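Local coordinates for protein mevalonate kinase, putative (Leishmania major, PDB 2HFS) that probably catalyses the ATP-dependent phosphorylation of (R)-mevalonate to (R)-5-phosphomevalonate, the first of three steps from mevalonate to isopentenyl diphosphate, at residues Ile197-Ala202 with Ser284-Gly289; Asn206-Met211 with Arg257-Ser262; Tyr276-Ala281 with Ala292-Ala297; Asp300-Ile305 with Arg321-Pro326. All coordinates share one frame; numbering follows the deposited sequence.

Contact 1: Ile197-Ala202 with Ser284-Gly289; sequences INASTA and SGTGRG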
loop_
_atom_site.group_PDB
_atom_site.type_symbol
_atom_site.label_atom_id
_atom_site.label_comp_id
_atom_site.label_asym_id
_atom_site.label_seq_id
_atom_site.Cartn_x
_atom_site.Cartn_y
_atom_site.Cartn_z
ATOM N N ILE A 197 -14.442 1.175 -6.791
ATOM C CA ILE A 197 -14.166 1.200 -8.212
ATOM C C ILE A 197 -12.737 0.709 -8.444
ATOM O O ILE A 197 -11.795 1.164 -7.781
ATOM C CB ILE A 197 -14.378 2.637 -8.762
ATOM C CG1 ILE A 197 -15.735 3.176 -8.299
ATOM C CG2 ILE A 197 -14.237 2.670 -10.294
ATOM C CD1 ILE A 197 -15.931 4.646 -8.522
ATOM N N ASN A 198 -12.588 -0.223 -9.382
ATOM C CA ASN A 198 -11.282 -0.774 -9.733
ATOM C C ASN A 198 -10.648 -0.066 -10.927
ATOM O O ASN A 198 -11.285 0.116 -11.968
ATOM C CB ASN A 198 -11.388 -2.285 -9.985
ATOM C CG ASN A 198 -11.625 -3.075 -8.707
ATOM O OD1 ASN A 198 -11.030 -2.788 -7.668
ATOM N ND2 ASN A 198 -12.498 -4.077 -8.779
ATOM N N ALA A 199 -9.391 0.336 -10.766
ATOM C CA ALA A 199 -8.666 1.040 -11.813
ATOM C C ALA A 199 -7.459 0.219 -12.255
ATOM O O ALA A 199 -6.880 -0.500 -11.442
ATOM C CB ALA A 199 -8.233 2.405 -11.308
ATOM N N SER A 200 -7.096 0.332 -13.536
ATOM C CA SER A 200 -5.915 -0.328 -14.093
ATOM C C SER A 200 -4.709 0.602 -14.099
ATOM O O SER A 200 -4.608 1.505 -14.940
ATOM C CB SER A 200 -6.181 -0.831 -15.515
ATOM O OG SER A 200 -4.981 -1.305 -16.117
ATOM N N THR A 201 -3.798 0.370 -13.161
ATOM C CA THR A 201 -2.558 1.149 -13.062
ATOM C C THR A 201 -1.902 1.368 -14.425
ATOM O O THR A 201 -1.694 2.511 -14.846
ATOM C CB THR A 201 -1.580 0.461 -12.092
ATOM O OG1 THR A 201 -2.201 0.355 -10.806
ATOM C CG2 THR A 201 -0.365 1.341 -11.814
ATOM N N ALA A 202 -1.597 0.264 -15.111
ATOM C CA ALA A 202 -0.978 0.311 -16.438
ATOM C C ALA A 202 -1.721 1.235 -17.416
ATOM O O ALA A 202 -1.088 2.047 -18.092
ATOM C CB ALA A 202 -0.838 -1.099 -17.016
ATOM N N SER A 284 -5.255 8.502 -3.487
ATOM C CA SER A 284 -4.009 7.807 -3.153
ATOM C C SER A 284 -3.799 6.672 -4.134
ATOM O O SER A 284 -4.592 5.736 -4.165
ATOM C CB SER A 284 -4.064 7.248 -1.730
ATOM O OG SER A 284 -2.880 6.518 -1.443
ATOM N N GLY A 285 -2.737 6.756 -4.928
ATOM C CA GLY A 285 -2.388 5.663 -5.826
ATOM C C GLY A 285 -2.836 5.942 -7.241
ATOM O O GLY A 285 -2.678 7.051 -7.739
ATOM N N THR A 286 -3.415 4.926 -7.876
ATOM C CA THR A 286 -3.729 4.974 -9.312
ATOM C C THR A 286 -4.730 6.071 -9.655
ATOM O O THR A 286 -4.614 6.709 -10.691
ATOM C CB THR A 286 -4.246 3.598 -9.788
ATOM O OG1 THR A 286 -3.191 2.645 -9.675
ATOM C CG2 THR A 286 -4.603 3.596 -11.290
ATOM N N GLY A 287 -5.698 6.283 -8.773
ATOM C CA GLY A 287 -6.782 7.225 -9.016
ATOM C C GLY A 287 -7.841 6.624 -9.915
ATOM O O GLY A 287 -7.788 5.426 -10.249
ATOM N N ARG A 288 -8.797 7.465 -10.327
ATOM C CA ARG A 288 -9.936 7.067 -11.180
ATOM C C ARG A 288 -10.707 5.911 -10.534
ATOM O O ARG A 288 -11.163 4.984 -11.210
ATOM C CB ARG A 288 -9.484 6.694 -12.603
ATOM C CG ARG A 288 -8.637 7.759 -13.317
ATOM C CD ARG A 288 -8.405 7.434 -14.792
ATOM N NE ARG A 288 -7.876 8.567 -15.546
ATOM C CZ ARG A 288 -7.274 8.461 -16.734
ATOM N NH1 ARG A 288 -7.125 7.268 -17.301
ATOM N NH2 ARG A 288 -6.821 9.547 -17.357
ATOM N N GLY A 289 -10.811 5.961 -9.209
ATOM C CA GLY A 289 -11.320 4.842 -8.427
ATOM C C GLY A 289 -10.387 4.598 -7.258
ATOM O O GLY A 289 -9.633 5.487 -6.852
#
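The backbone of Ile197-Ala202 runs over the turn Ser284-Gly289, drawing closest at Ile197 and Gly289, whose CA atoms are 4.6 Å apart, and approaching again at Thr201 and Thr286. The glycine-rich sequence SGTGRGG, of which this turn forms most, matches the third conserved motif of GHMP kinases, which in relatives lies beside the active site. Three glycines let the chain bend: Gly285, Gly287 and Gly289 all have positive phi, and at Gly289 (phi 133°) a CB would press on the carbonyl O of Arg288 and on Ile197 O. That bare backbone gives Ile197 a place to rest, its CB 3.8 Å from Gly289 CA. Ala199 is small enough to sit directly on the turn, its CB 3.2 Å from Gly287 O and 3.8 Å from Thr286 CG2. Arg288 sends its long chain toward helix 201-214, to a salt bridge between NH1 and Asp207 OD2, while its NH2 is hydrogen-bonded to Asp260 O. At the start of that helix, where Ser200 is the N-cap, the two threonines meet. Thr286 holds its methyl opposite the backbone N and its hydroxyl beside it (chi1 -66°), which lays CG2 3.6 Å from Thr201 CA and turns OG1 to the partner hydroxyl. The Thr201 OG1 to Thr286 OG1 hydrogen bond is 2.7 Å long, and either oxygen could donate.

Contact 2: Asn206-Met211 with Arg257-Ser262; sequences NDVHKM and RQIDVS
The methyl end of selenomethionine Met211 rests on a helix terminus: its CE lies 3.5 Å from Gln258 O, and its SE 3.9 Å from Ile259 CA. CG points opposite the backbone N (chi1 180°) and the rest of the chain is extended, so the selenium reaches from helix 201-214 to the backbone where helix 242-258 stops. A long, flexible, unbranched residue suits this span. SE also meets Ile259 CG2 at 4.2 Å, the two side chains crossing at about a right angle. Ile259 has its CG1 branch between the backbone N and carbonyl carbon (chi1 58°), which lifts CD1 toward Val208, where it comes 4.2 Å from CG2. The same CG2 of Val208 touches Val261 CG1 at 3.8 Å, so one methyl serves two neighbours; beta-branched residues give this small core compact surfaces. The helix ends in a Schellman motif: Asp260, with positive phi, is the C-prime residue, Val261 N bonds to Cys256 O and Asp260 N to Arg257 O. Ile259 already faces Val208 as the helix ends, and the reversal at Asp260 lets Val261 reach the same methyl. Phe219 and Leu222 of helix 216-239 extend the apolar packing, and His28 also touches Val208, Ile259 and Val261. Beside this core, Asp207 OD2 and Asp260 OD2 are 6.1 Å apart; Arg288, salt-bridged to Asp207 through NH1 and to Asp260 through NH2, probably offsets their like charges.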
loop_
_atom_site.group_PDB
_atom_site.type_symbol
_atom_site.label_atom_id
_atom_site.label_comp_id
_atom_site.label_asym_id
_atom_site.label_seq_id
_atom_site.Cartn_x
_atom_site.Cartn_y
_atom_site.Cartn_z
ATOM N N ASN A 206 -0.364 4.947 -18.623
ATOM C CA ASN A 206 -0.161 5.177 -20.059
ATOM C C ASN A 206 -0.949 6.364 -20.616
ATOM O O ASN A 206 -0.444 7.107 -21.475
ATOM C CB ASN A 206 -0.394 3.889 -20.834
ATOM C CG ASN A 206 0.599 2.817 -20.449
ATOM O OD1 ASN A 206 1.787 3.101 -20.247
ATOM N ND2 ASN A 206 0.127 1.579 -20.342
ATOM N N ASP A 207 -2.158 6.574 -20.103
ATOM C CA ASP A 207 -2.892 7.821 -20.365
ATOM C C ASP A 207 -2.067 9.051 -19.966
ATOM O O ASP A 207 -2.061 10.047 -20.681
ATOM C CB ASP A 207 -4.241 7.851 -19.639
ATOM C CG ASP A 207 -5.313 7.045 -20.350
ATOM O OD1 ASP A 207 -5.028 6.449 -21.407
ATOM O OD2 ASP A 207 -6.468 6.935 -19.907
ATOM N N VAL A 208 -1.378 8.980 -18.823
ATOM C CA VAL A 208 -0.525 10.088 -18.379
ATOM C C VAL A 208 0.665 10.269 -19.333
ATOM O O VAL A 208 1.024 11.404 -19.674
ATOM C CB VAL A 208 -0.090 9.949 -16.881
ATOM C CG1 VAL A 208 0.775 11.135 -16.438
ATOM C CG2 VAL A 208 -1.311 9.848 -15.983
ATOM N N HIS A 209 1.261 9.161 -19.785
ATOM C CA HIS A 209 2.379 9.243 -20.751
ATOM C C HIS A 209 1.957 9.951 -22.024
ATOM O O HIS A 209 2.687 10.796 -22.553
ATOM C CB HIS A 209 2.867 7.853 -21.145
ATOM C CG HIS A 209 3.851 7.245 -20.191
ATOM N ND1 HIS A 209 5.063 7.831 -19.886
ATOM C CD2 HIS A 209 3.824 6.069 -19.520
ATOM C CE1 HIS A 209 5.725 7.057 -19.041
ATOM N NE2 HIS A 209 4.997 5.981 -18.805
ATOM N N LYS A 210 0.782 9.574 -22.517
ATOM C CA LYS A 210 0.200 10.172 -23.701
ATOM C C LYS A 210 -0.037 11.683 -23.519
ATOM O O LYS A 210 0.287 12.480 -24.404
ATOM C CB LYS A 210 -1.097 9.443 -24.064
HETATM N N MSE A 211 -0.579 12.083 -22.371
HETATM C CA MSE A 211 -0.792 13.511 -22.141
HETATM C C MSE A 211 0.535 14.273 -22.175
HETATM O O MSE A 211 0.613 15.392 -22.685
HETATM C CB MSE A 211 -1.503 13.755 -20.814
HETATM C CG MSE A 211 -1.732 15.238 -20.559
HETATM SE SE MSE A 211 -1.814 15.554 -18.662
HETATM C CE MSE A 211 -2.096 17.554 -18.679
ATOM N N ARG A 257 -5.651 16.046 -10.153
ATOM C CA ARG A 257 -6.820 16.405 -10.946
ATOM C C ARG A 257 -6.391 16.939 -12.318
ATOM O O ARG A 257 -7.055 16.671 -13.310
ATOM C CB ARG A 257 -7.673 17.470 -10.256
ATOM C CG ARG A 257 -8.281 17.090 -8.916
ATOM C CD ARG A 257 -9.288 18.126 -8.451
ATOM N NE ARG A 257 -10.428 18.227 -9.372
ATOM C CZ ARG A 257 -11.402 19.128 -9.252
ATOM N NH1 ARG A 257 -11.377 20.001 -8.251
ATOM N NH2 ARG A 257 -12.395 19.159 -10.135
ATOM N N GLN A 258 -5.268 17.661 -12.368
ATOM C CA GLN A 258 -4.806 18.320 -13.595
ATOM C C GLN A 258 -4.135 17.367 -14.580
ATOM O O GLN A 258 -3.963 17.719 -15.745
ATOM C CB GLN A 258 -3.875 19.494 -13.272
ATOM C CG GLN A 258 -4.533 20.553 -12.385
ATOM C CD GLN A 258 -3.692 21.798 -12.197
ATOM O OE1 GLN A 258 -3.260 22.424 -13.168
ATOM N NE2 GLN A 258 -3.511 22.195 -10.951
ATOM N N ILE A 259 -3.757 16.173 -14.120
ATOM C CA ILE A 259 -3.290 15.126 -15.037
ATOM C C ILE A 259 -4.402 14.115 -15.308
ATOM O O ILE A 259 -4.159 13.014 -15.824
ATOM C CB ILE A 259 -1.993 14.431 -14.553
ATOM C CG1 ILE A 259 -2.179 13.807 -13.163
ATOM C CG2 ILE A 259 -0.820 15.402 -14.600
ATOM C CD1 ILE A 259 -1.198 12.680 -12.879
ATOM N N ASP A 260 -5.620 14.517 -14.937
ATOM C CA ASP A 260 -6.835 13.762 -15.195
ATOM C C ASP A 260 -6.825 12.349 -14.589
ATOM O O ASP A 260 -7.191 11.379 -15.271
ATOM C CB ASP A 260 -7.064 13.706 -16.715
ATOM C CG ASP A 260 -8.399 13.113 -17.094
ATOM O OD1 ASP A 260 -9.387 13.344 -16.374
ATOM O OD2 ASP A 260 -8.536 12.390 -18.109
ATOM N N VAL A 261 -6.367 12.219 -13.341
ATOM C CA VAL A 261 -6.440 10.914 -12.660
ATOM C C VAL A 261 -7.401 10.885 -11.470
ATOM O O VAL A 261 -7.452 9.900 -10.747
ATOM C CB VAL A 261 -5.042 10.337 -12.263
ATOM C CG1 VAL A 261 -4.125 10.199 -13.499
ATOM C CG2 VAL A 261 -4.364 11.173 -11.172
ATOM N N SER A 262 -8.177 11.948 -11.269
ATOM C CA SER A 262 -9.268 11.879 -10.272
ATOM C C SER A 262 -10.564 11.378 -10.916
ATOM O O SER A 262 -10.541 10.902 -12.050
ATOM C CB SER A 262 -9.468 13.208 -9.525
ATOM O OG SER A 262 -10.415 13.047 -8.460
#

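Contact 3: Tyr276-Ala281 with Ala292-Ala297; sequences YGALGA and AVALAA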
loop_
_atom_site.group_PDB
_atom_site.type_symbol
_atom_site.label_atom_id
_atom_site.label_comp_id
_atom_site.label_asym_id
_atom_site.label_seq_id
_atom_site.Cartn_x
_atom_site.Cartn_y
_atom_site.Cartn_z
ATOM N N TYR A 276 -15.135 18.263 7.084
ATOM C CA TYR A 276 -15.152 17.786 8.454
ATOM C C TYR A 276 -13.823 17.929 9.187
ATOM O O TYR A 276 -13.608 17.343 10.257
ATOM C CB TYR A 276 -15.751 16.375 8.536
ATOM C CG TYR A 276 -17.249 16.429 8.406
ATOM C CD1 TYR A 276 -18.061 16.547 9.538
ATOM C CD2 TYR A 276 -17.858 16.439 7.145
ATOM C CE1 TYR A 276 -19.461 16.634 9.423
ATOM C CE2 TYR A 276 -19.254 16.526 7.015
ATOM C CZ TYR A 276 -20.049 16.624 8.163
ATOM O OH TYR A 276 -21.429 16.712 8.037
ATOM N N GLY A 277 -12.949 18.748 8.611
ATOM C CA GLY A 277 -11.754 19.217 9.295
ATOM C C GLY A 277 -10.486 18.432 9.036
ATOM O O GLY A 277 -9.517 18.569 9.782
ATOM N N ALA A 278 -10.463 17.617 7.982
ATOM C CA ALA A 278 -9.208 16.982 7.575
ATOM C C ALA A 278 -8.149 18.053 7.369
ATOM O O ALA A 278 -8.435 19.101 6.811
ATOM C CB ALA A 278 -9.377 16.176 6.297
ATOM N N LEU A 279 -6.928 17.781 7.817
ATOM C CA LEU A 279 -5.806 18.677 7.582
ATOM C C LEU A 279 -5.451 18.678 6.104
ATOM O O LEU A 279 -5.024 19.694 5.565
ATOM C CB LEU A 279 -4.581 18.280 8.414
ATOM C CG LEU A 279 -4.691 18.219 9.935
ATOM C CD1 LEU A 279 -3.329 17.905 10.531
ATOM C CD2 LEU A 279 -5.255 19.537 10.460
ATOM N N GLY A 280 -5.630 17.525 5.457
ATOM C CA GLY A 280 -5.483 17.398 4.004
ATOM C C GLY A 280 -6.175 16.130 3.550
ATOM O O GLY A 280 -6.390 15.233 4.355
ATOM N N ALA A 281 -6.485 16.037 2.256
ATOM C CA ALA A 281 -7.136 14.845 1.726
ATOM C C ALA A 281 -6.909 14.786 0.227
ATOM O O ALA A 281 -6.924 15.814 -0.457
ATOM C CB ALA A 281 -8.620 14.873 2.026
ATOM N N ALA A 292 -8.879 7.048 -1.380
ATOM C CA ALA A 292 -8.413 8.365 -0.988
ATOM C C ALA A 292 -7.919 8.271 0.437
ATOM O O ALA A 292 -8.259 7.330 1.161
ATOM C CB ALA A 292 -9.528 9.401 -1.086
ATOM N N VAL A 293 -7.103 9.253 0.829
ATOM C CA VAL A 293 -6.543 9.310 2.167
ATOM C C VAL A 293 -6.736 10.715 2.739
ATOM O O VAL A 293 -6.552 11.707 2.029
ATOM C CB VAL A 293 -5.042 8.906 2.170
ATOM C CG1 VAL A 293 -4.189 9.793 1.213
ATOM C CG2 VAL A 293 -4.499 8.964 3.555
ATOM N N ALA A 294 -7.143 10.787 4.005
ATOM C CA ALA A 294 -7.292 12.075 4.690
ATOM C C ALA A 294 -6.372 12.058 5.905
ATOM O O ALA A 294 -6.202 11.002 6.538
ATOM C CB ALA A 294 -8.741 12.284 5.116
ATOM N N LEU A 295 -5.779 13.209 6.224
ATOM C CA LEU A 295 -4.980 13.345 7.450
ATOM C C LEU A 295 -5.781 14.067 8.529
ATOM O O LEU A 295 -6.297 15.155 8.296
ATOM C CB LEU A 295 -3.683 14.105 7.187
ATOM C CG LEU A 295 -2.745 14.370 8.366
ATOM C CD1 LEU A 295 -2.070 13.075 8.907
ATOM C CD2 LEU A 295 -1.700 15.379 7.967
ATOM N N ALA A 296 -5.870 13.458 9.703
ATOM C CA ALA A 296 -6.589 14.050 10.839
ATOM C C ALA A 296 -5.575 14.596 11.841
ATOM O O ALA A 296 -4.442 14.120 11.897
ATOM C CB ALA A 296 -7.490 13.003 11.509
ATOM N N ALA A 297 -5.985 15.577 12.645
ATOM C CA ALA A 297 -5.059 16.213 13.591
ATOM C C ALA A 297 -4.892 15.385 14.858
ATOM O O ALA A 297 -3.902 15.541 15.583
ATOM C CB ALA A 297 -5.522 17.634 13.943
HETATM O O HOH W 1 -8.032 17.223 11.715
#
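Two backbone hydrogen bonds tie Tyr276-Ala281 to Ala292-Ala297. Leu279 N gives its hydrogen to Leu295 O at 2.7 Å, with a bent N-H...O angle of 148°. Leu295 N returns a straighter bond to Gly280 O, 2.8 Å and 167°. Beyond them, Ala281 and Ala294 form an antiparallel non-hydrogen-bonded pair, and Ala281 CA makes a C-H...O contact with Val293 O at 3.2 Å. At the other end a water accepts from Ala297 N and donates to Gly277 O, linking the two segments where they diverge.

The packing falls into two groups. Ala281 CB lies 4.0 Å from Ala294 CB, and Ala278 CB approaches that same methyl; these short side chains leave room for Cys273 of helix 264-275, which packs on all three. The larger group is built by the leucines. Leu295 sets CG opposite its backbone N (chi1 178°), bringing CD2 to 4.0 Å from Leu279 CD1, and it continues onto Leu245 and Met249 of helix 242-258. Leu279 also reaches outward, its CD2 lying 4.0 Å from Ala297 CB.

Gly277, in positive phi, is the C-prime residue of the Schellman motif that closes helix 264-275 and turns the chain into strand 280-284. That strand pairs with 291-296 as a beta hairpin at one edge of the four-stranded antiparallel sheet, whose 2-3-1-4 order fits the ferredoxin-like C-terminal domain of GHMP kinases.

Contact 4: Asp300-Ile305 with Arg321-Pro326; sequences DQRDAI and RYTVQP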
loop_
_atom_site.group_PDB
_atom_site.type_symbol
_atom_site.label_atom_id
_atom_site.label_comp_id
_atom_site.label_asym_id
_atom_site.label_seq_id
_atom_site.Cartn_x
_atom_site.Cartn_y
_atom_site.Cartn_z
ATOM N N ASP A 300 -9.641 12.070 17.949
ATOM C CA ASP A 300 -10.985 12.640 18.120
ATOM C C ASP A 300 -11.525 13.276 16.826
ATOM O O ASP A 300 -12.677 13.056 16.445
ATOM C CB ASP A 300 -10.999 13.659 19.272
ATOM C CG ASP A 300 -12.397 14.184 19.585
ATOM O OD1 ASP A 300 -13.388 13.436 19.394
ATOM O OD2 ASP A 300 -12.602 15.339 20.034
ATOM N N GLN A 301 -10.684 14.057 16.159
ATOM C CA GLN A 301 -11.079 14.745 14.934
ATOM C C GLN A 301 -11.284 13.758 13.789
ATOM O O GLN A 301 -12.025 14.049 12.857
ATOM C CB GLN A 301 -10.065 15.838 14.570
ATOM C CG GLN A 301 -10.046 16.988 15.593
ATOM C CD GLN A 301 -8.990 18.044 15.303
ATOM O OE1 GLN A 301 -8.888 18.554 14.181
ATOM N NE2 GLN A 301 -8.213 18.387 16.321
ATOM N N ARG A 302 -10.632 12.596 13.882
ATOM C CA ARG A 302 -10.858 11.477 12.964
ATOM C C ARG A 302 -12.302 10.954 13.095
ATOM O O ARG A 302 -12.971 10.688 12.084
ATOM C CB ARG A 302 -9.811 10.374 13.218
ATOM C CG ARG A 302 -9.795 9.215 12.213
ATOM C CD ARG A 302 -8.480 8.439 12.152
ATOM N NE ARG A 302 -8.188 7.725 13.403
ATOM C CZ ARG A 302 -7.258 6.787 13.547
ATOM N NH1 ARG A 302 -6.508 6.415 12.517
ATOM N NH2 ARG A 302 -7.073 6.214 14.727
ATOM N N ASP A 303 -12.776 10.837 14.338
ATOM C CA ASP A 303 -14.160 10.449 14.638
ATOM C C ASP A 303 -15.179 11.363 13.960
ATOM O O ASP A 303 -16.250 10.914 13.553
ATOM C CB ASP A 303 -14.422 10.469 16.144
ATOM C CG ASP A 303 -13.649 9.406 16.892
ATOM O OD1 ASP A 303 -13.354 8.350 16.301
ATOM O OD2 ASP A 303 -13.314 9.530 18.094
ATOM N N ALA A 304 -14.838 12.647 13.871
ATOM C CA ALA A 304 -15.684 13.625 13.195
ATOM C C ALA A 304 -15.672 13.396 11.681
ATOM O O ALA A 304 -16.719 13.465 11.025
ATOM C CB ALA A 304 -15.249 15.057 13.536
ATOM N N ILE A 305 -14.495 13.123 11.126
ATOM C CA ILE A 305 -14.401 12.861 9.689
ATOM C C ILE A 305 -15.148 11.573 9.304
ATOM O O ILE A 305 -15.892 11.569 8.330
ATOM C CB ILE A 305 -12.936 12.839 9.210
ATOM C CG1 ILE A 305 -12.258 14.177 9.528
ATOM C CG2 ILE A 305 -12.881 12.497 7.708
ATOM C CD1 ILE A 305 -10.778 14.103 9.670
ATOM N N ARG A 321 -10.038 3.487 9.598
ATOM C CA ARG A 321 -9.136 4.294 10.411
ATOM C C ARG A 321 -7.816 3.565 10.408
ATOM O O ARG A 321 -7.705 2.472 10.957
ATOM C CB ARG A 321 -9.629 4.430 11.848
ATOM C CG ARG A 321 -11.017 5.017 11.967
ATOM C CD ARG A 321 -11.570 4.975 13.378
ATOM N NE ARG A 321 -13.016 5.184 13.398
ATOM C CZ ARG A 321 -13.599 6.256 13.909
ATOM N NH1 ARG A 321 -12.853 7.218 14.440
ATOM N NH2 ARG A 321 -14.924 6.376 13.896
ATOM N N TYR A 322 -6.822 4.155 9.772
ATOM C CA TYR A 322 -5.505 3.554 9.723
ATOM C C TYR A 322 -4.518 4.533 10.354
ATOM O O TYR A 322 -4.816 5.720 10.485
ATOM C CB TYR A 322 -5.124 3.224 8.275
ATOM C CG TYR A 322 -5.859 2.014 7.667
ATOM C CD1 TYR A 322 -6.072 1.916 6.290
ATOM C CD2 TYR A 322 -6.320 0.974 8.476
ATOM C CE1 TYR A 322 -6.736 0.793 5.721
ATOM C CE2 TYR A 322 -6.987 -0.137 7.933
ATOM C CZ TYR A 322 -7.175 -0.227 6.551
ATOM O OH TYR A 322 -7.808 -1.327 5.999
ATOM N N THR A 323 -3.356 4.044 10.771
ATOM C CA THR A 323 -2.333 4.936 11.352
ATOM C C THR A 323 -0.935 4.639 10.829
ATOM O O THR A 323 -0.607 3.514 10.434
ATOM C CB THR A 323 -2.289 4.876 12.902
ATOM O OG1 THR A 323 -1.892 3.566 13.316
ATOM C CG2 THR A 323 -3.665 5.079 13.549
ATOM N N VAL A 324 -0.107 5.675 10.836
ATOM C CA VAL A 324 1.304 5.522 10.605
ATOM C C VAL A 324 2.050 5.784 11.905
ATOM O O VAL A 324 1.837 6.792 12.587
ATOM C CB VAL A 324 1.825 6.441 9.501
ATOM C CG1 VAL A 324 3.304 6.169 9.255
ATOM C CG2 VAL A 324 1.009 6.253 8.230
ATOM N N GLN A 325 2.934 4.850 12.227
ATOM C CA GLN A 325 3.674 4.893 13.468
ATOM C C GLN A 325 4.911 5.774 13.317
ATOM O O GLN A 325 5.550 5.758 12.260
ATOM C CB GLN A 325 4.080 3.474 13.827
ATOM C CG GLN A 325 4.367 3.286 15.289
ATOM C CD GLN A 325 4.941 1.922 15.568
ATOM O OE1 GLN A 325 5.568 1.712 16.611
ATOM N NE2 GLN A 325 4.743 0.984 14.625
ATOM N N PRO A 326 5.244 6.543 14.356
ATOM C CA PRO A 326 6.482 7.322 14.368
ATOM C C PRO A 326 7.692 6.408 14.379
ATOM O O PRO A 326 7.667 5.361 15.022
ATOM C CB PRO A 326 6.417 8.082 15.694
ATOM C CG PRO A 326 4.980 8.035 16.098
ATOM C CD PRO A 326 4.465 6.738 15.594
HETATM O O HOH W 2 -10.043 7.583 15.381
#
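Arg302 lays the flat of its guanidinium against Arg321, whose CB stands 3.6 Å above the centre of that plane. The buried arginine starts out extended, CG opposite its backbone N, then bends at chi3 (65°), which folds the guanidinium over the start of 321-324. Its NH1 lies at the strand backbone, 2.7 Å from Tyr322 O but at a poor angle for a hydrogen bond; a weak one runs from NH1 to Leu190 O on the adjacent strand. Thr323 meets the edge of the same group with its methyl, CG2 being 3.3 Å from Arg302 NH1. Its hydroxyl is turned instead to Ser42 OG, so the threonine presents its methyl to the guanidinium edge and its hydroxyl to Ser42.

Arg321 is extended from CG to NE and carries its guanidinium out to the helix surface, with its plane 82° from that of Arg302. A water accepts hydrogens from Arg302 NE at 2.7 Å and from Arg321 NH1 at 3.0 Å, a bridge suited to two like charges. Asp303 OD1 forms a salt bridge with Arg321 NH1, though the pair is modelled too close for its details to be trusted. The axes of helix 300-305 and strand 321-324 pass 10.7 Å apart at closest, with 144° between their N-to-C directions. Helix 299-312 thus connects strand 291-296 to the parallel strand 318-324, with 188-194 between them: the split beta-alpha-beta unit of a ferredoxin-like fold.

In the fold
All four contacts belong to the C-terminal half of the kinase. Contact 2 is nested along the chain inside the loop closed by contact 1; their centres are 12 Å apart, both use helix 201-214, and Arg288 ties them together. Contact 3 alternates with contact 1 along the chain, since the glycine-rich turn is the hairpin connection between its strands, about 20 Å away between centres. Contact 4 follows contact 3, 9 Å off between centres, where Ala296 CB packs on Arg302 CB and both reach the same four-stranded sheet. Contacts 2 and 4, about 30 Å apart between centres, mark the extremes. The conserved turn is thus connected both to the helices and to the sheet of this domain.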